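Local coordinates for protein PlaB phospholipase (Legionella pneumophila, PDB 6ZTI) that is a virulence-associated phospholipase of the alpha/beta hydrolase class whose activity is controlled by NAD(H)-mediated tetramerization, at residues B[204-207]-B[208-211]. Sequence-based numbering, arbitrary orientation.
Sequences FYDA and VNSY. With SND (thionicotinamide-adenine-dinucleotide), chain I.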
ATOM      1  N   PHE B 204     -19.225  10.719 -27.022  1.00 19.26           N
ATOM      2  CA  PHE B 204     -18.839   9.818 -25.947  1.00 26.46           C
ATOM      3  C   PHE B 204     -17.519  10.247 -25.320  1.00 24.65           C
ATOM      4  O   PHE B 204     -16.704   9.421 -24.910  1.00 30.10           O
ATOM      5  CB  PHE B 204     -18.752   8.379 -26.452  1.00 32.14           C
ATOM      6  CG  PHE B 204     -20.038   7.858 -27.045  1.00 30.53           C
ATOM      7  CD1 PHE B 204     -21.263   8.419 -26.706  1.00 50.99           C
ATOM      8  CD2 PHE B 204     -20.019   6.802 -27.943  1.00 54.07           C
ATOM      9  CE1 PHE B 204     -22.448   7.939 -27.257  1.00 56.74           C
ATOM     10  CE2 PHE B 204     -21.199   6.316 -28.495  1.00 46.52           C
ATOM     11  CZ  PHE B 204     -22.413   6.888 -28.150  1.00 57.02           C
ATOM     12  N   TYR B 205     -17.296  11.550 -25.235  1.00 18.70           N
ATOM     13  CA  TYR B 205     -16.137  12.076 -24.529  1.00 18.51           C
ATOM     14  C   TYR B 205     -16.456  12.164 -23.043  1.00 10.03           C
ATOM     15  O   TYR B 205     -17.470  12.748 -22.655  1.00 12.78           O
ATOM     16  CB  TYR B 205     -15.775  13.454 -25.072  1.00 12.61           C
ATOM     17  CG  TYR B 205     -14.517  14.061 -24.495  1.00 10.91           C
ATOM     18  CD1 TYR B 205     -13.269  13.532 -24.790  1.00  8.35           C
ATOM     19  CD2 TYR B 205     -14.580  15.180 -23.677  1.00 10.56           C
ATOM     20  CE1 TYR B 205     -12.116  14.086 -24.276  1.00  8.50           C
ATOM     21  CE2 TYR B 205     -13.419  15.756 -23.163  1.00  9.65           C
ATOM     22  CZ  TYR B 205     -12.193  15.198 -23.472  1.00  7.85           C
ATOM     23  OH  TYR B 205     -11.041  15.756 -22.963  1.00 12.63           O
ATOM     24  N   ASP B 206     -15.602  11.571 -22.218  1.00 10.94           N
ATOM     25  CA  ASP B 206     -15.714  11.674 -20.765  1.00 13.38           C
ATOM     26  C   ASP B 206     -14.845  12.843 -20.333  1.00 10.82           C
ATOM     27  O   ASP B 206     -13.620  12.776 -20.446  1.00  9.66           O
ATOM     28  CB  ASP B 206     -15.252  10.389 -20.087  1.00 11.99           C
ATOM     29  CG  ASP B 206     -15.277  10.468 -18.567  1.00  9.29           C
ATOM     30  OD1 ASP B 206     -15.690  11.497 -17.988  1.00 12.51           O
ATOM     31  OD2 ASP B 206     -14.874   9.478 -17.938  1.00 17.20           O
ATOM     32  N   ALA B 207     -15.476  13.905 -19.837  1.00 10.55           N
ATOM     33  CA  ALA B 207     -14.753  15.145 -19.590  1.00 13.76           C
ATOM     34  C   ALA B 207     -13.673  14.984 -18.525  1.00  9.43           C
ATOM     35  O   ALA B 207     -12.661  15.687 -18.568  1.00 14.03           O
ATOM     36  CB  ALA B 207     -15.739  16.238 -19.188  1.00 10.56           C
ATOM     37  N   VAL B 208     -13.852  14.070 -17.567  1.00 10.13           N
ATOM     38  CA  VAL B 208     -12.841  13.921 -16.525  1.00 11.23           C
ATOM     39  C   VAL B 208     -11.745  12.947 -16.928  1.00  9.94           C
ATOM     40  O   VAL B 208     -10.744  12.829 -16.199  1.00  9.01           O
ATOM     41  CB  VAL B 208     -13.449  13.511 -15.164  1.00 13.77           C
ATOM     42  CG1 VAL B 208     -14.331  14.655 -14.643  1.00 24.14           C
ATOM     43  CG2 VAL B 208     -14.227  12.255 -15.251  1.00 12.10           C
ATOM     44  N   ASN B 209     -11.898  12.248 -18.058  1.00 11.51           N
ATOM     45  CA  ASN B 209     -10.888  11.325 -18.573  1.00 10.50           C
ATOM     46  C   ASN B 209     -10.643  11.598 -20.054  1.00 13.07           C
ATOM     47  O   ASN B 209     -11.195  10.921 -20.928  1.00 10.70           O
ATOM     48  CB  ASN B 209     -11.301   9.890 -18.328  1.00  9.68           C
ATOM     49  CG  ASN B 209     -11.311   9.556 -16.848  1.00 14.41           C
ATOM     50  OD1 ASN B 209     -10.261   9.489 -16.223  1.00 14.42           O
ATOM     51  ND2 ASN B 209     -12.491   9.412 -16.271  1.00 14.16           N
ATOM     52  N   SER B 210      -9.697  12.503 -20.313  1.00  7.80           N
ATOM     53  CA  SER B 210      -9.468  13.040 -21.645  1.00 10.96           C
ATOM     54  C   SER B 210      -8.824  12.034 -22.595  1.00 12.32           C
ATOM     55  O   SER B 210      -8.822  12.281 -23.807  1.00 10.55           O
ATOM     56  CB  SER B 210      -8.615  14.309 -21.536  1.00  9.26           C
ATOM     57  OG  SER B 210      -7.330  14.021 -21.005  1.00 14.27           O
ATOM     58  N   TYR B 211      -8.292  10.911 -22.098  1.00  9.22           N
ATOM     59  CA  TYR B 211      -7.893   9.836 -23.001  1.00 15.31           C
ATOM     60  C   TYR B 211      -9.026   9.457 -23.957  1.00  7.18           C
ATOM     61  O   TYR B 211      -8.774   9.028 -25.091  1.00  9.25           O
ATOM     62  CB  TYR B 211      -7.466   8.600 -22.209  1.00 10.66           C
ATOM     63  CG  TYR B 211      -6.067   8.616 -21.625  1.00  8.20           C
ATOM     64  CD1 TYR B 211      -4.999   9.191 -22.296  1.00  7.83           C
ATOM     65  CD2 TYR B 211      -5.822   8.026 -20.390  1.00  8.65           C
ATOM     66  CE1 TYR B 211      -3.721   9.178 -21.742  1.00 11.32           C
ATOM     67  CE2 TYR B 211      -4.571   8.017 -19.831  1.00 12.44           C
ATOM     68  CZ  TYR B 211      -3.526   8.581 -20.497  1.00  8.61           C
ATOM     69  OH  TYR B 211      -2.289   8.536 -19.907  1.00 13.09           O
TER
HETATM   70  PA  SND I 502      -9.533  18.869 -22.283  1.00  9.04           P
HETATM   71  O1A SND I 502     -10.846  18.226 -22.632  1.00  7.26           O
HETATM   72  O2A SND I 502      -8.313  18.269 -22.946  1.00 12.64           O
HETATM   73  O5B SND I 502      -9.308  18.857 -20.676  1.00 11.16           O
HETATM   74  C5B SND I 502      -8.060  19.200 -20.041  1.00  7.25           C
HETATM   75  C4B SND I 502      -8.138  18.569 -18.671  1.00 11.75           C
HETATM   76  O4B SND I 502      -9.342  19.029 -18.011  1.00 12.75           O
HETATM   77  C3B SND I 502      -8.235  17.047 -18.662  1.00  9.83           C
HETATM   78  O3B SND I 502      -7.687  16.494 -17.475  1.00  7.58           O
HETATM   79  C2B SND I 502      -9.742  16.816 -18.713  1.00  9.45           C
HETATM   80  O2B SND I 502     -10.103  15.546 -18.188  1.00  5.34           O
HETATM   81  C1B SND I 502     -10.231  17.949 -17.807  1.00  6.95           C
HETATM   82  N9A SND I 502     -11.590  18.416 -18.075  1.00  5.77           N
HETATM   83  C8A SND I 502     -12.190  18.574 -19.298  1.00  7.92           C
HETATM   84  N7A SND I 502     -13.430  18.991 -19.233  1.00  9.25           N
HETATM   85  C5A SND I 502     -13.666  19.117 -17.874  1.00  8.55           C
HETATM   86  C6A SND I 502     -14.803  19.500 -17.137  1.00 10.05           C
HETATM   87  N6A SND I 502     -15.969  19.834 -17.693  1.00  4.70           N
HETATM   88  N1A SND I 502     -14.703  19.516 -15.789  1.00  8.51           N
HETATM   89  C2A SND I 502     -13.545  19.163 -15.226  1.00 10.85           C
HETATM   90  N3A SND I 502     -12.415  18.766 -15.816  1.00  8.42           N
HETATM   91  C4A SND I 502     -12.539  18.769 -17.147  1.00  8.33           C
HETATM   92  O3  SND I 502      -9.534  20.441 -22.514  1.00 10.31           O
HETATM   93  PN  SND I 502     -10.145  21.497 -23.547  1.00  9.38           P
HETATM   94  O1N SND I 502     -10.046  20.934 -24.908  1.00 13.55           O
HETATM   95  O2N SND I 502      -9.545  22.819 -23.270  1.00 13.91           O
HETATM   96  O5D SND I 502     -11.663  21.463 -23.065  1.00  7.03           O
HETATM   97  C5D SND I 502     -12.589  22.530 -23.318  1.00  5.95           C
HETATM   98  C4D SND I 502     -13.967  21.920 -23.297  1.00  9.12           C
HETATM   99  O4D SND I 502     -14.130  21.044 -24.436  1.00 11.82           O
HETATM  100  C3D SND I 502     -14.284  21.079 -22.059  1.00  9.39           C
HETATM  101  O3D SND I 502     -15.595  21.406 -21.624  1.00 11.25           O
HETATM  102  C2D SND I 502     -14.142  19.644 -22.573  1.00  7.09           C
HETATM  103  O2D SND I 502     -14.941  18.688 -21.886  1.00  8.85           O
HETATM  104  C1D SND I 502     -14.631  19.812 -24.001  1.00  7.21           C
HETATM  105  N1N SND I 502     -14.045  18.743 -24.860  1.00  9.34           N
HETATM  106  C2N SND I 502     -14.922  17.964 -25.516  1.00 10.87           C
HETATM  107  C3N SND I 502     -14.467  17.002 -26.393  1.00 10.24           C
HETATM  108  C7N SND I 502     -15.415  16.100 -27.098  1.00 14.85           C
HETATM  109  S7N SND I 502     -14.866  15.018 -28.235  1.00 32.04           S
HETATM  110  N7N SND I 502     -16.686  16.197 -26.767  1.00 13.90           N
HETATM  111  C4N SND I 502     -13.099  16.868 -26.581  1.00  6.44           C
HETATM  112  C5N SND I 502     -12.219  17.670 -25.877  1.00 13.10           C
HETATM  113  C6N SND I 502     -12.714  18.608 -25.010  1.00  9.15           C
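Asp206 and Asn209 are the first and last residues of a type I beta turn, in the loop between strand 191-197 and helix 223-226, and the Asp206 side chain folds back over the turn in the manner of an Asx turn. The backbone bond from Asn209 N to Asp206 O, 3.0 Å long, closes the turn. With CG anti to the backbone N (chi1 177°), the carboxylate swings round to the residues that follow. OD1 accepts Val208 N at 3.2 Å, and OD2 takes the amide ND2 of Asn209 at 2.9 Å in a nearly straight bond. Both donors come from above the carboxylate plane, while OD2 lies in the amide plane of Asn209; the two flat groups are turned 71° apart. Each carboxylate oxygen thus grips a different residue of the turn. The other end of the Asn209 amide, OD1, is held by Arg145 and by the thionicotinamide N7N of another bound dinucleotide.

Two van der Waals contacts add to these bonds: Val208 CG2 lies beside Asp206 OD1, and Ser210 CB against the Tyr205 hydroxyl.

The loop also binds a thionicotinamide-adenine-dinucleotide directly. The thionicotinamide ring lies over one face of the Tyr205 ring, with C4N 3.4 Å above the ring plane, over its centre. In the second subunit, Arg381 and Gln371 bond to the carbonyls of Val208 and Tyr205, and Tyr393 bonds to this same ligand, which places the turn at a subunit interface, consistent with the nucleotide's part in tetramer assembly. The adenosine ribose is bound through the backbone, its O2B donating to Ala207 O at 2.6 Å. At the far end of the phenol, Tyr205 OH donates a very short bond of 2.5 Å to the phosphate oxygen O1A.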